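Local coordinates for DUF2520 domain-containing protein (Thermotoga maritima, PDB 2I76) that is of unknown function but binds NADPH and is probably a dehydrogenase-like oxidoreductase, at residues 225-230 against 243-247; 126-130 against 152-157. All coordinates share one frame; numbering follows the deposited sequence.

Interaction 1 of 2, residues 225-230 against 243-247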
loop_
_atom_site.group_PDB
_atom_site.type_symbol
_atom_site.label_atom_id
_atom_site.label_comp_id
_atom_site.label_asym_id
_atom_site.label_seq_id
_atom_site.Cartn_x
_atom_site.Cartn_y
_atom_site.Cartn_z
ATOM N N VAL A 225 -18.125 13.554 8.029
ATOM C CA VAL A 225 -16.816 13.326 8.639
ATOM C C VAL A 225 -15.737 13.786 7.661
ATOM O O VAL A 225 -14.735 14.374 8.067
ATOM C CB VAL A 225 -16.567 11.829 8.999
ATOM C CG1 VAL A 225 -17.789 11.236 9.664
ATOM C CG2 VAL A 225 -16.192 11.050 7.781
ATOM N N VAL A 226 -15.958 13.540 6.372
ATOM C CA VAL A 226 -14.987 13.940 5.354
ATOM C C VAL A 226 -14.700 15.435 5.499
ATOM O O VAL A 226 -13.556 15.887 5.375
ATOM C CB VAL A 226 -15.508 13.658 3.910
ATOM C CG1 VAL A 226 -14.442 14.021 2.909
ATOM C CG2 VAL A 226 -15.882 12.183 3.751
ATOM N N GLU A 227 -15.759 16.177 5.803
ATOM C CA GLU A 227 -15.703 17.621 5.962
ATOM C C GLU A 227 -15.054 18.097 7.244
ATOM O O GLU A 227 -14.249 19.029 7.227
ATOM C CB GLU A 227 -17.106 18.194 5.889
ATOM C CG GLU A 227 -17.641 18.366 4.492
ATOM C CD GLU A 227 -19.145 18.302 4.438
ATOM O OE1 GLU A 227 -19.711 17.192 4.433
ATOM O OE2 GLU A 227 -19.770 19.371 4.422
ATOM N N GLU A 228 -15.419 17.489 8.363
ATOM C CA GLU A 228 -14.833 17.911 9.623
ATOM C C GLU A 228 -13.368 17.484 9.682
ATOM O O GLU A 228 -12.495 18.239 10.116
ATOM C CB GLU A 228 -15.625 17.323 10.795
ATOM C CG GLU A 228 -16.962 18.035 11.055
ATOM C CD GLU A 228 -17.573 17.683 12.413
ATOM O OE1 GLU A 228 -16.849 17.731 13.429
ATOM O OE2 GLU A 228 -18.783 17.372 12.478
ATOM N N GLU A 229 -13.116 16.265 9.216
ATOM C CA GLU A 229 -11.783 15.681 9.181
ATOM C C GLU A 229 -10.840 16.536 8.356
ATOM O O GLU A 229 -9.622 16.440 8.510
ATOM C CB GLU A 229 -11.857 14.281 8.580
ATOM C CG GLU A 229 -11.258 13.207 9.453
ATOM C CD GLU A 229 -12.167 12.005 9.608
ATOM O OE1 GLU A 229 -12.520 11.692 10.756
ATOM O OE2 GLU A 229 -12.530 11.377 8.592
ATOM N N ARG A 230 -11.407 17.351 7.469
ATOM C CA ARG A 230 -10.615 18.233 6.628
ATOM C C ARG A 230 -10.238 19.486 7.407
ATOM O O ARG A 230 -9.168 20.051 7.181
ATOM C CB ARG A 230 -11.388 18.612 5.364
ATOM C CG ARG A 230 -11.627 20.104 5.185
ATOM C CD ARG A 230 -11.290 20.583 3.767
ATOM N NE ARG A 230 -11.745 21.958 3.517
ATOM C CZ ARG A 230 -11.560 22.622 2.377
ATOM N NH1 ARG A 230 -10.922 22.049 1.362
ATOM N NH2 ARG A 230 -12.019 23.860 2.252
ATOM N N TYR A 243 -4.976 16.712 1.555
ATOM C CA TYR A 243 -6.250 16.148 1.979
ATOM C C TYR A 243 -7.267 16.253 0.843
ATOM O O TYR A 243 -7.821 15.247 0.415
ATOM C CB TYR A 243 -6.777 16.901 3.200
ATOM C CG TYR A 243 -7.985 16.252 3.813
ATOM C CD1 TYR A 243 -7.843 15.265 4.782
ATOM C CD2 TYR A 243 -9.273 16.562 3.365
ATOM C CE1 TYR A 243 -8.950 14.591 5.295
ATOM C CE2 TYR A 243 -10.387 15.890 3.870
ATOM C CZ TYR A 243 -10.218 14.908 4.832
ATOM O OH TYR A 243 -11.316 14.255 5.335
ATOM N N ASP A 244 -7.500 17.471 0.355
ATOM C CA ASP A 244 -8.457 17.720 -0.730
ATOM C C ASP A 244 -8.235 16.829 -1.956
ATOM O O ASP A 244 -9.179 16.264 -2.500
ATOM C CB ASP A 244 -8.396 19.191 -1.194
ATOM C CG ASP A 244 -8.614 20.202 -0.060
ATOM O OD1 ASP A 244 -8.089 21.330 -0.179
ATOM O OD2 ASP A 244 -9.303 19.890 0.931
ATOM N N GLU A 245 -6.986 16.709 -2.391
ATOM C CA GLU A 245 -6.648 15.915 -3.569
ATOM C C GLU A 245 -7.039 14.450 -3.490
ATOM O O GLU A 245 -7.722 13.930 -4.377
ATOM C CB GLU A 245 -5.152 16.028 -3.860
ATOM C CG GLU A 245 -4.852 16.801 -5.128
ATOM C CD GLU A 245 -5.552 18.154 -5.165
ATOM O OE1 GLU A 245 -5.255 18.993 -4.278
ATOM O OE2 GLU A 245 -6.398 18.374 -6.072
ATOM N N ILE A 246 -6.589 13.777 -2.439
ATOM C CA ILE A 246 -6.907 12.368 -2.268
ATOM C C ILE A 246 -8.422 12.173 -2.143
ATOM O O ILE A 246 -9.002 11.276 -2.762
ATOM C CB ILE A 246 -6.183 11.788 -1.022
ATOM C CG1 ILE A 246 -4.714 11.531 -1.356
ATOM C CG2 ILE A 246 -6.848 10.499 -0.558
ATOM C CD1 ILE A 246 -3.778 12.595 -0.850
ATOM N N VAL A 247 -9.067 13.020 -1.352
ATOM C CA VAL A 247 -10.503 12.902 -1.182
ATOM C C VAL A 247 -11.215 12.993 -2.532
ATOM O O VAL A 247 -12.133 12.232 -2.820
ATOM C CB VAL A 247 -11.052 13.999 -0.260
ATOM C CG1 VAL A 247 -12.555 13.813 -0.078
ATOM C CG2 VAL A 247 -10.355 13.934 1.079
#
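The helical hairpin formed by helices 223-237 and 241-258, part of a helical C-terminal region probably related to the C-terminal domain of 6-phosphogluconate dehydrogenase, brings Tyr243 against Val226, Glu229 and Arg230. The two short segments run nearly antiparallel, 159° between their directions, with axes 11.3 Å apart. Such a spacing suits a long, flat residue that can span the gap, and Tyr243 does so: with chi1 at -172° the ring is turned away from its own backbone N and extends across to the facing helix. The phenol is tied to the main chain there by one bond, Tyr243 OH donating to Val226 O at 2.8 Å, within the carbonyl plane and on a lone pair. One face of the ring is covered by the backbone of the same helix: Arg230 CA stands 3.8 Å from the Tyr243 ring centroid, a CH-pi contact offset toward the rim. Beyond the segments, the ring of Tyr233 also meets that of Tyr243. A phenylalanine in place of Tyr243 would probably keep much of this packing but leave Val226 O without its phenol donor, so that the ring is less firmly fixed across the hairpin. One turn away along the pair, Val226 and Val247 close the gap with methyls, CG1 of Val226 lying 3.5 Å from CG1 of Val247; branched, compact side chains fit this apolar patch, which Val218 of helix 217-220 also touches. At the more exposed margin, long Arg230 reaches out to short Asp244, whose OD1 is held by Thr240 OG1. The salt bridge uses the other oxygen: Arg230 NH1 donates to Asp244 OD2 at 2.7 Å, the acceptor near the guanidinium plane but the donor 42° out of the carboxylate plane.

Interaction 2 of 2, residues 126-130 against 152-157; sequences FGLEG and IPSEKK
Main-chain pairing joins Leu128 to Ile152: the amide N of Ile152 donates to Leu128 O at 3.2 Å, somewhat bent (138° at the hydrogen) and tilted 28° from the carbonyl plane. Leu128 also pairs with the backbone of Phe150, so this bond carries the parallel pairing of the two chains just past the end of strand 149-151. Beta-branched Ile152 suits such an extended backbone, and Pro153, which has no N-H to offer, follows where the chain leaves the sheet.

Apolar contact is modest. CG2 of Ile152 lies 4.1 Å from CB of Glu129, while Leu128 points the other way, onto Val138 and Ala142 of helix 135-145. That helix links the parallel strands 126-128 and 149-151 in a beta-alpha-beta crossover at one end of the mixed sheet, and residues 152-157 lead from strand 149-151 into helix 157-168, with Lys156 at the N-cap. Ile152 also packs against Leu185 of the second subunit.

Polar side-chain contacts centre on the buried carboxylate of Glu129. Its chain sets out opposite the backbone N (chi1 168°) and then bends at chi2, which brings the carboxylate to Ser154. Ser154 OG is modelled as a donor to OE1, but so close that its position is doubtful. Ser94 OG and Ser93 OG hydrogen-bond to OE1 and OE2 respectively. Lys157 crosses Glu129 at about a right angle, its CD 3.3 Å from Glu129 OE2; Lys157 NZ lies 4.8 Å from Glu129 OE2, so any attraction between the opposite charges is probably long-range and not a salt bridge.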
loop_
_atom_site.group_PDB
_atom_site.type_symbol
_atom_site.label_atom_id
_atom_site.label_comp_id
_atom_site.label_asym_id
_atom_site.label_seq_id
_atom_site.Cartn_x
_atom_site.Cartn_y
_atom_site.Cartn_z
ATOM N N PHE A 126 8.223 -8.290 -14.390
ATOM C CA PHE A 126 9.308 -7.559 -15.036
ATOM C C PHE A 126 8.889 -6.505 -16.043
ATOM O O PHE A 126 7.941 -6.676 -16.811
ATOM C CB PHE A 126 10.273 -8.511 -15.739
ATOM C CG PHE A 126 11.099 -9.338 -14.808
ATOM C CD1 PHE A 126 10.742 -10.652 -14.528
ATOM C CD2 PHE A 126 12.238 -8.812 -14.221
ATOM C CE1 PHE A 126 11.512 -11.434 -13.679
ATOM C CE2 PHE A 126 13.016 -9.579 -13.371
ATOM C CZ PHE A 126 12.653 -10.896 -13.098
ATOM N N GLY A 127 9.623 -5.403 -16.030
ATOM C CA GLY A 127 9.369 -4.341 -16.975
ATOM C C GLY A 127 10.486 -4.440 -17.991
ATOM O O GLY A 127 11.621 -4.035 -17.724
ATOM N N LEU A 128 10.179 -5.007 -19.148
ATOM C CA LEU A 128 11.180 -5.152 -20.189
ATOM C C LEU A 128 10.963 -4.043 -21.203
ATOM O O LEU A 128 9.920 -3.390 -21.211
ATOM C CB LEU A 128 11.060 -6.524 -20.860
ATOM C CG LEU A 128 10.686 -7.688 -19.938
ATOM C CD1 LEU A 128 10.879 -8.998 -20.668
ATOM C CD2 LEU A 128 11.540 -7.654 -18.691
ATOM N N GLU A 129 11.956 -3.845 -22.057
ATOM C CA GLU A 129 11.933 -2.811 -23.083
ATOM C C GLU A 129 13.313 -2.915 -23.733
ATOM O O GLU A 129 14.325 -2.526 -23.144
ATOM C CB GLU A 129 11.704 -1.443 -22.413
ATOM C CG GLU A 129 11.922 -0.209 -23.267
ATOM C CD GLU A 129 13.377 0.236 -23.290
ATOM O OE1 GLU A 129 14.041 0.051 -24.335
ATOM O OE2 GLU A 129 13.864 0.758 -22.264
ATOM N N GLY A 130 13.356 -3.482 -24.932
ATOM C CA GLY A 130 14.628 -3.637 -25.605
ATOM C C GLY A 130 14.623 -3.388 -27.097
ATOM O O GLY A 130 13.633 -2.940 -27.697
ATOM N N ILE A 152 7.308 -2.490 -22.801
ATOM C CA ILE A 152 6.906 -1.098 -22.824
ATOM C C ILE A 152 7.816 -0.335 -23.780
ATOM O O ILE A 152 9.016 -0.572 -23.818
ATOM C CB ILE A 152 6.989 -0.513 -21.379
ATOM C CG1 ILE A 152 7.261 0.983 -21.417
ATOM C CG2 ILE A 152 8.086 -1.196 -20.585
ATOM C CD1 ILE A 152 7.459 1.574 -20.043
ATOM N N PRO A 153 7.259 0.591 -24.574
ATOM C CA PRO A 153 8.163 1.305 -25.483
ATOM C C PRO A 153 9.216 2.091 -24.712
ATOM O O PRO A 153 8.990 2.472 -23.557
ATOM C CB PRO A 153 7.217 2.212 -26.268
ATOM C CG PRO A 153 6.133 2.514 -25.257
ATOM C CD PRO A 153 5.898 1.162 -24.615
ATOM N N SER A 154 10.365 2.327 -25.343
ATOM C CA SER A 154 11.448 3.086 -24.707
ATOM C C SER A 154 11.023 4.526 -24.388
ATOM O O SER A 154 11.553 5.161 -23.465
ATOM C CB SER A 154 12.683 3.124 -25.615
ATOM O OG SER A 154 13.340 1.873 -25.664
ATOM N N GLU A 155 10.068 5.038 -25.157
ATOM C CA GLU A 155 9.594 6.398 -24.955
ATOM C C GLU A 155 8.447 6.487 -23.939
ATOM O O GLU A 155 7.653 7.434 -23.943
ATOM C CB GLU A 155 9.202 6.993 -26.315
ATOM C CG GLU A 155 8.576 5.982 -27.258
ATOM C CD GLU A 155 7.064 5.947 -27.151
ATOM O OE1 GLU A 155 6.472 4.861 -27.366
ATOM O OE2 GLU A 155 6.473 7.014 -26.867
ATOM N N LYS A 156 8.383 5.496 -23.055
ATOM C CA LYS A 156 7.355 5.454 -22.028
ATOM C C LYS A 156 7.876 4.880 -20.712
ATOM O O LYS A 156 7.104 4.559 -19.813
ATOM C CB LYS A 156 6.167 4.621 -22.515
ATOM C CG LYS A 156 5.380 5.239 -23.651
ATOM C CD LYS A 156 4.878 6.614 -23.286
ATOM C CE LYS A 156 3.796 7.037 -24.245
ATOM N NZ LYS A 156 2.724 5.979 -24.344
ATOM N N LYS A 157 9.189 4.764 -20.594
ATOM C CA LYS A 157 9.789 4.210 -19.392
ATOM C C LYS A 157 9.692 5.172 -18.210
ATOM O O LYS A 157 9.668 4.737 -17.052
ATOM C CB LYS A 157 11.244 3.838 -19.677
ATOM C CG LYS A 157 11.826 2.857 -18.689
ATOM C CD LYS A 157 12.909 2.021 -19.330
ATOM C CE LYS A 157 13.442 0.979 -18.359
ATOM N NZ LYS A 157 12.340 0.189 -17.765
#

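Interaction 2 is the more buried contact, its centre about 13 Å from the centre of the chain, and belongs to the sheet part of the subunit; the centre of interaction 1 lies about 30 Å from the centre of the chain, and that contact is only partly buried and joins two helices of the C-terminal region. They share no secondary-structure element, follow one another along the chain and do not touch. Their chemistry follows their setting: main-chain pairing and buried polar groups at the sheet edge in 126-130 against 152-157, side chains spanning the gap between helices in 225-230 against 243-247, with charge kept to the margin. Both touch the second subunit.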